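Zinc-binding protein TroA (Treponema pallidum, PDB 1K0F) binds zinc with high affinity and specificity in the periplasm and delivers it to the membrane permease of the TroABC ABC transporter for import. Local coordinates at residues 138-141 and 142-146; 127-130 and 131-135; 72-76 and 77-81. All blocks are in the same frame, centred on the assembly; numbering follows the deposited sequence.

Interaction 1 of 3, residues 138-141 and 142-146; sequences AYQQ and QLDKL
Two bends in the Lys145 side chain, at chi3 (-108°) and again at chi4, fold it back so that NZ lies 2.7 Å from Gln141 O, one helical turn earlier. Tyr139 instead has CG anti to its backbone N (chi1 -176°), which sets its ring beside its own carbonyl carbon and on the same flank as Leu143. Gln141 O is gripped twice, because Lys145 N also donates to it at 3.0 Å. The two donors reach the carbonyl from opposite faces of its plane: the amide is moderately tilted, whereas the ammonium stands well above the plane and uses no lone pair. The amides of Gln142, Leu143 and Asp144 bond to the carbonyls four residues back, the regular alpha-helical pattern. This is the middle of helix 129-156, the long backbone helix that joins the two lobes in this family of metal-binding proteins. On its buried flank, Leu143 CD2 sits over one face of the Tyr139 ring, displaced toward the rim and 4.2 Å from CZ. Trp110 and Tyr260 continue this packing around Leu143, while Tyr139 OH bonds to Asp14. At the ring edge Gln142 NE2 approaches CD1 of Tyr139 at 4.2 Å, with amide and ring planes 85° apart. Gln140, bent at chi2, lays its amide against Leu143, OE1 lying 3.2 Å from CG of that leucine. The other branch of the amide, NE2, comes within 3.3 Å of Asp144 OD2, but the angle is too poor for a hydrogen bond.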
loop_
_atom_site.group_PDB
_atom_site.type_symbol
_atom_site.label_atom_id
_atom_site.label_comp_id
_atom_site.label_asym_id
_atom_site.label_seq_id
_atom_site.Cartn_x
_atom_site.Cartn_y
_atom_site.Cartn_z
ATOM N N ALA A 138 -8.260 19.421 -1.889
ATOM C CA ALA A 138 -9.006 18.690 -2.887
ATOM C C ALA A 138 -8.625 17.231 -2.709
ATOM O O ALA A 138 -9.422 16.436 -2.214
ATOM C CB ALA A 138 -8.638 19.173 -4.272
ATOM N N TYR A 139 -7.391 16.893 -3.074
ATOM C CA TYR A 139 -6.901 15.521 -2.965
ATOM C C TYR A 139 -7.325 14.805 -1.674
ATOM O O TYR A 139 -7.509 13.585 -1.657
ATOM C CB TYR A 139 -5.376 15.503 -3.109
ATOM C CG TYR A 139 -4.776 14.111 -3.114
ATOM C CD1 TYR A 139 -5.185 13.147 -4.041
ATOM C CD2 TYR A 139 -3.777 13.766 -2.207
ATOM C CE1 TYR A 139 -4.600 11.875 -4.058
ATOM C CE2 TYR A 139 -3.191 12.509 -2.218
ATOM C CZ TYR A 139 -3.601 11.571 -3.141
ATOM O OH TYR A 139 -2.986 10.343 -3.141
ATOM N N GLN A 140 -7.482 15.553 -0.591
ATOM C CA GLN A 140 -7.897 14.935 0.660
ATOM C C GLN A 140 -9.371 14.586 0.549
ATOM O O GLN A 140 -9.800 13.514 0.975
ATOM C CB GLN A 140 -7.668 15.883 1.842
ATOM C CG GLN A 140 -6.702 15.346 2.905
ATOM C CD GLN A 140 -6.854 13.847 3.143
ATOM O OE1 GLN A 140 -5.988 13.052 2.767
ATOM N NE2 GLN A 140 -7.960 13.454 3.769
ATOM N N GLN A 141 -10.139 15.500 -0.031
ATOM C CA GLN A 141 -11.563 15.286 -0.217
ATOM C C GLN A 141 -11.772 13.997 -0.988
ATOM O O GLN A 141 -12.755 13.293 -0.782
ATOM C CB GLN A 141 -12.160 16.446 -0.995
ATOM C CG GLN A 141 -11.738 17.785 -0.457
ATOM C CD GLN A 141 -12.921 18.590 -0.006
ATOM O OE1 GLN A 141 -14.037 18.079 0.069
ATOM N NE2 GLN A 141 -12.692 19.859 0.291
ATOM N N GLN A 142 -10.845 13.706 -1.895
ATOM C CA GLN A 142 -10.911 12.487 -2.690
ATOM C C GLN A 142 -10.675 11.329 -1.733
ATOM O O GLN A 142 -11.351 10.302 -1.802
ATOM C CB GLN A 142 -9.832 12.497 -3.780
ATOM C CG GLN A 142 -10.196 13.297 -5.039
ATOM C CD GLN A 142 -9.042 13.402 -6.035
ATOM O OE1 GLN A 142 -8.658 12.413 -6.668
ATOM N NE2 GLN A 142 -8.486 14.601 -6.174
ATOM N N LEU A 143 -9.710 11.504 -0.835
ATOM C CA LEU A 143 -9.392 10.479 0.155
ATOM C C LEU A 143 -10.642 10.187 0.967
ATOM O O LEU A 143 -11.059 9.037 1.108
ATOM C CB LEU A 143 -8.278 10.971 1.088
ATOM C CG LEU A 143 -6.825 10.882 0.607
ATOM C CD1 LEU A 143 -6.017 10.059 1.597
ATOM C CD2 LEU A 143 -6.765 10.271 -0.787
ATOM N N ASP A 144 -11.233 11.248 1.505
ATOM C CA ASP A 144 -12.441 11.141 2.307
ATOM C C ASP A 144 -13.517 10.323 1.594
ATOM O O ASP A 144 -14.020 9.333 2.130
ATOM C CB ASP A 144 -12.954 12.546 2.640
ATOM C CG ASP A 144 -12.076 13.255 3.661
ATOM O OD1 ASP A 144 -12.305 14.453 3.946
ATOM O OD2 ASP A 144 -11.148 12.603 4.180
ATOM N N LYS A 145 -13.882 10.729 0.386
ATOM C CA LYS A 145 -14.884 9.979 -0.353
ATOM C C LYS A 145 -14.406 8.533 -0.446
ATOM O O LYS A 145 -15.192 7.602 -0.292
ATOM C CB LYS A 145 -15.063 10.554 -1.758
ATOM C CG LYS A 145 -16.271 11.464 -1.920
ATOM C CD LYS A 145 -16.179 12.274 -3.219
ATOM C CE LYS A 145 -15.877 13.752 -2.959
ATOM N NZ LYS A 145 -15.285 13.989 -1.600
ATOM N N LEU A 146 -13.105 8.352 -0.677
ATOM C CA LEU A 146 -12.520 7.013 -0.809
ATOM C C LEU A 146 -12.688 6.190 0.461
ATOM O O LEU A 146 -13.108 5.029 0.416
ATOM C CB LEU A 146 -11.027 7.101 -1.165
ATOM C CG LEU A 146 -10.260 5.773 -1.309
ATOM C CD1 LEU A 146 -11.088 4.766 -2.091
ATOM C CD2 LEU A 146 -8.941 6.013 -2.018
#

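Interaction 2 of 3, residues 127-130 and 131-135; sequences GKTR and EFTQR
Lys128 lays the start of its side chain flat over Phe132: CB stands 3.5 Å from the ring centroid and 16° off the ring normal, a CH-pi contact over the face. CG follows across the same face and lies 3.4 Å from Phe132 CZ. Farther out the lysine crosses Glu131 at a slant, with the two CD atoms of Lys128 and Glu131 3.3 Å apart. Their charged ends do not close a salt bridge, since Lys128 NZ remains 4.4 Å from Glu131 OE2. CB of Glu131 lies over the centre of the Arg135 guanidinium, 4.0 Å above its plane, while the rest of the glutamate leans against Lys128. The same guanidinium directs NH1 in plane at the edge of the Phe132 ring, and a salt bridge from NH1 to Asp23 helps fix its position. Thr129 and Thr133 lie side by side and point the same way; Thr133 OG1 is hydrogen-bonded to Tyr118. In the backbone, Phe132 N donates to Lys128 O at 2.8 Å. Phe132 is buried against Leu121 and Ile19, so its ring ties this turn to helices 107-124 and 10-20. All this belongs to a helix N-terminus, the first turn of helix 129-156, with Lys128 at the N-cap position.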
loop_
_atom_site.group_PDB
_atom_site.type_symbol
_atom_site.label_atom_id
_atom_site.label_comp_id
_atom_site.label_asym_id
_atom_site.label_seq_id
_atom_site.Cartn_x
_atom_site.Cartn_y
_atom_site.Cartn_z
ATOM N N GLY A 127 6.943 29.109 -2.076
ATOM C CA GLY A 127 6.137 29.976 -2.906
ATOM C C GLY A 127 4.945 29.260 -3.500
ATOM O O GLY A 127 4.020 29.903 -3.986
ATOM N N LYS A 128 4.953 27.932 -3.457
ATOM C CA LYS A 128 3.853 27.154 -4.018
ATOM C C LYS A 128 2.843 26.687 -2.972
ATOM O O LYS A 128 2.020 25.815 -3.256
ATOM C CB LYS A 128 4.402 25.939 -4.778
ATOM C CG LYS A 128 3.871 25.793 -6.197
ATOM C CD LYS A 128 3.778 27.138 -6.898
ATOM C CE LYS A 128 4.227 27.064 -8.349
ATOM N NZ LYS A 128 5.001 28.283 -8.743
ATOM N N THR A 129 2.895 27.286 -1.780
ATOM C CA THR A 129 2.000 26.927 -0.676
ATOM C C THR A 129 0.501 27.047 -0.981
ATOM O O THR A 129 -0.281 26.157 -0.629
ATOM C CB THR A 129 2.292 27.776 0.578
ATOM O OG1 THR A 129 3.548 27.389 1.136
ATOM C CG2 THR A 129 1.207 27.576 1.620
ATOM N N ARG A 130 0.096 28.139 -1.626
ATOM C CA ARG A 130 -1.310 28.346 -1.954
ATOM C C ARG A 130 -1.881 27.270 -2.875
ATOM O O ARG A 130 -2.912 26.662 -2.585
ATOM C CB ARG A 130 -1.500 29.721 -2.592
ATOM C CG ARG A 130 -2.917 30.243 -2.479
ATOM C CD ARG A 130 -3.263 31.123 -3.653
ATOM N NE ARG A 130 -2.338 32.243 -3.788
ATOM C CZ ARG A 130 -2.062 33.095 -2.806
ATOM N NH1 ARG A 130 -2.640 32.946 -1.619
ATOM N NH2 ARG A 130 -1.209 34.091 -3.007
ATOM N N GLU A 131 -1.208 27.039 -3.993
ATOM C CA GLU A 131 -1.665 26.040 -4.949
ATOM C C GLU A 131 -1.429 24.626 -4.438
ATOM O O GLU A 131 -2.157 23.706 -4.813
ATOM C CB GLU A 131 -0.963 26.232 -6.301
ATOM C CG GLU A 131 0.491 26.650 -6.202
ATOM C CD GLU A 131 0.664 28.148 -6.197
ATOM O OE1 GLU A 131 0.635 28.744 -5.099
ATOM O OE2 GLU A 131 0.834 28.730 -7.289
ATOM N N PHE A 132 -0.418 24.445 -3.595
ATOM C CA PHE A 132 -0.133 23.125 -3.048
ATOM C C PHE A 132 -1.069 22.850 -1.895
ATOM O O PHE A 132 -1.232 21.708 -1.479
ATOM C CB PHE A 132 1.302 23.043 -2.548
ATOM C CG PHE A 132 2.308 22.817 -3.635
ATOM C CD1 PHE A 132 1.907 22.673 -4.956
ATOM C CD2 PHE A 132 3.664 22.753 -3.334
ATOM C CE1 PHE A 132 2.838 22.470 -5.960
ATOM C CE2 PHE A 132 4.604 22.552 -4.325
ATOM C CZ PHE A 132 4.193 22.409 -5.644
ATOM N N THR A 133 -1.688 23.910 -1.390
ATOM C CA THR A 133 -2.609 23.782 -0.278
ATOM C C THR A 133 -3.991 23.456 -0.775
ATOM O O THR A 133 -4.585 22.453 -0.386
ATOM C CB THR A 133 -2.689 25.078 0.537
ATOM O OG1 THR A 133 -1.539 25.186 1.381
ATOM C CG2 THR A 133 -3.941 25.084 1.407
ATOM N N GLN A 134 -4.519 24.310 -1.633
ATOM C CA GLN A 134 -5.849 24.069 -2.147
ATOM C C GLN A 134 -5.925 22.702 -2.838
ATOM O O GLN A 134 -6.812 21.900 -2.544
ATOM C CB GLN A 134 -6.242 25.188 -3.093
ATOM C CG GLN A 134 -7.436 24.855 -3.912
ATOM C CD GLN A 134 -7.095 24.822 -5.371
ATOM O OE1 GLN A 134 -7.122 23.772 -6.005
ATOM N NE2 GLN A 134 -6.755 25.986 -5.922
ATOM N N ARG A 135 -4.991 22.429 -3.745
ATOM C CA ARG A 135 -4.972 21.144 -4.435
ATOM C C ARG A 135 -5.010 20.078 -3.355
ATOM O O ARG A 135 -5.809 19.151 -3.400
ATOM C CB ARG A 135 -3.682 20.975 -5.233
ATOM C CG ARG A 135 -3.584 21.794 -6.499
ATOM C CD ARG A 135 -2.294 21.450 -7.214
ATOM N NE ARG A 135 -1.939 22.382 -8.281
ATOM C CZ ARG A 135 -0.706 22.838 -8.482
ATOM N NH1 ARG A 135 0.278 22.442 -7.688
ATOM N NH2 ARG A 135 -0.448 23.671 -9.482
#

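Interaction 3 of 3, residues 72-76 and 77-81; sequences KLRGS and RLVVA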
loop_
_atom_site.group_PDB
_atom_site.type_symbol
_atom_site.label_atom_id
_atom_site.label_comp_id
_atom_site.label_asym_id
_atom_site.label_seq_id
_atom_site.Cartn_x
_atom_site.Cartn_y
_atom_site.Cartn_z
ATOM N N LYS A 72 21.731 7.984 4.769
ATOM C CA LYS A 72 22.917 8.562 4.160
ATOM C C LYS A 72 22.605 9.855 3.397
ATOM O O LYS A 72 23.215 10.895 3.646
ATOM C CB LYS A 72 23.558 7.542 3.214
ATOM C CG LYS A 72 24.258 6.393 3.934
ATOM C CD LYS A 72 24.487 5.195 3.011
ATOM C CE LYS A 72 25.649 4.321 3.490
ATOM N NZ LYS A 72 25.618 4.057 4.962
ATOM N N LEU A 73 21.652 9.779 2.474
ATOM C CA LEU A 73 21.265 10.935 1.667
ATOM C C LEU A 73 20.515 11.986 2.479
ATOM O O LEU A 73 20.313 13.112 2.020
ATOM C CB LEU A 73 20.406 10.484 0.482
ATOM C CG LEU A 73 21.079 10.537 -0.896
ATOM C CD1 LEU A 73 21.876 9.265 -1.136
ATOM C CD2 LEU A 73 20.027 10.716 -1.981
ATOM N N ARG A 74 20.097 11.611 3.685
ATOM C CA ARG A 74 19.390 12.537 4.559
ATOM C C ARG A 74 20.397 13.593 4.995
ATOM O O ARG A 74 21.609 13.378 4.899
ATOM C CB ARG A 74 18.836 11.803 5.785
ATOM C CG ARG A 74 17.928 10.623 5.450
ATOM C CD ARG A 74 17.216 10.076 6.673
ATOM N NE ARG A 74 16.478 11.128 7.361
ATOM C CZ ARG A 74 15.209 11.028 7.734
ATOM N NH1 ARG A 74 14.527 9.916 7.486
ATOM N NH2 ARG A 74 14.621 12.047 8.350
ATOM N N GLY A 75 19.903 14.736 5.456
ATOM C CA GLY A 75 20.792 15.796 5.911
ATOM C C GLY A 75 21.371 16.638 4.794
ATOM O O GLY A 75 21.686 17.813 4.982
ATOM N N SER A 76 21.523 16.025 3.627
ATOM C CA SER A 76 22.056 16.716 2.463
ATOM C C SER A 76 20.881 17.269 1.678
ATOM O O SER A 76 21.018 18.226 0.917
ATOM C CB SER A 76 22.850 15.736 1.596
ATOM O OG SER A 76 23.546 14.794 2.397
ATOM N N ARG A 77 19.720 16.656 1.877
ATOM C CA ARG A 77 18.510 17.070 1.185
ATOM C C ARG A 77 17.302 16.781 2.042
ATOM O O ARG A 77 17.424 16.290 3.161
ATOM C CB ARG A 77 18.361 16.304 -0.126
ATOM C CG ARG A 77 18.063 14.824 0.071
ATOM C CD ARG A 77 18.664 13.982 -1.045
ATOM N NE ARG A 77 20.007 14.431 -1.404
ATOM C CZ ARG A 77 20.390 14.712 -2.645
ATOM N NH1 ARG A 77 19.533 14.589 -3.649
ATOM N NH2 ARG A 77 21.630 15.119 -2.882
ATOM N N LEU A 78 16.131 17.075 1.505
ATOM C CA LEU A 78 14.904 16.824 2.229
ATOM C C LEU A 78 14.575 15.334 2.126
ATOM O O LEU A 78 14.408 14.812 1.029
ATOM C CB LEU A 78 13.767 17.653 1.632
ATOM C CG LEU A 78 13.606 19.079 2.161
ATOM C CD1 LEU A 78 12.461 19.781 1.431
ATOM C CD2 LEU A 78 13.337 19.037 3.656
ATOM N N VAL A 79 14.508 14.656 3.271
ATOM C CA VAL A 79 14.185 13.231 3.312
ATOM C C VAL A 79 13.097 13.042 4.346
ATOM O O VAL A 79 13.296 13.306 5.528
ATOM C CB VAL A 79 15.395 12.381 3.703
ATOM C CG1 VAL A 79 14.956 10.946 3.943
ATOM C CG2 VAL A 79 16.440 12.438 2.604
ATOM N N VAL A 80 11.945 12.570 3.894
ATOM C CA VAL A 80 10.814 12.392 4.781
ATOM C C VAL A 80 10.068 11.065 4.641
ATOM O O VAL A 80 9.674 10.671 3.548
ATOM C CB VAL A 80 9.809 13.557 4.583
ATOM C CG1 VAL A 80 8.452 13.200 5.177
ATOM C CG2 VAL A 80 10.363 14.826 5.221
ATOM N N ALA A 81 9.906 10.383 5.770
ATOM C CA ALA A 81 9.164 9.134 5.827
ATOM C C ALA A 81 7.789 9.641 6.226
ATOM O O ALA A 81 7.478 9.769 7.408
ATOM C CB ALA A 81 9.731 8.220 6.898
#
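Arg74 and Val79 meet across the turn that takes helix 67-73 into strand 78-81, the second half of a beta-alpha-beta unit begun by strand 54-57. Arg74 stays extended through chi2 (-170°), and its aliphatic part crosses Val79 at about a right angle; the bend at chi3 (55°) then turns the guanidinium over Val79 O. The closest approach is 3.3 Å, from Arg74 CG to Val79 CG1. Val79 O sits toward the rim of the guanidinium face. Arg74 NH2 is 3.4 Å from Val79 O, but the angle rules out a hydrogen bond. Gly75 has a positive phi (81°), a conformation that the absence of a side chain allows where the chain leaves the helix. Ser76 OG makes a weak bond back to Arg74 O at 3.5 Å. Arg77 packs on Leu73, the last residue of the helix: its CG lies between the backbone N and the carbonyl carbon, 3.4 Å from Leu73 O. Leu73 packs on Ile55 of strand 54-57, and Arg77 NH2 makes a weak hydrogen bond to Gly50 O. Leu73 CD2 covers one face of the Arg77 guanidinium and lies 3.7 Å from Arg77 CD.

From the N terminus the three contacts follow in series, and none nests within or crosses another. Interaction 3 comes first, closing the short turn between helix 67-73 and strand 78-81, an edge strand of the four-stranded parallel sheet. The chain later forms helix 107-124, which touches Leu78 and Val80 of that strand. Next, interaction 2 closes the first turn of helix 129-156, and interaction 1 repeats the local spacing farther along the same helix, their centres about 16 Å apart. Interactions 2 and 3 do not touch, their nearest atoms being about 10 Å apart. Helix 107-124 bridges them, packing against the sheet strand and against both contacts of the long helix.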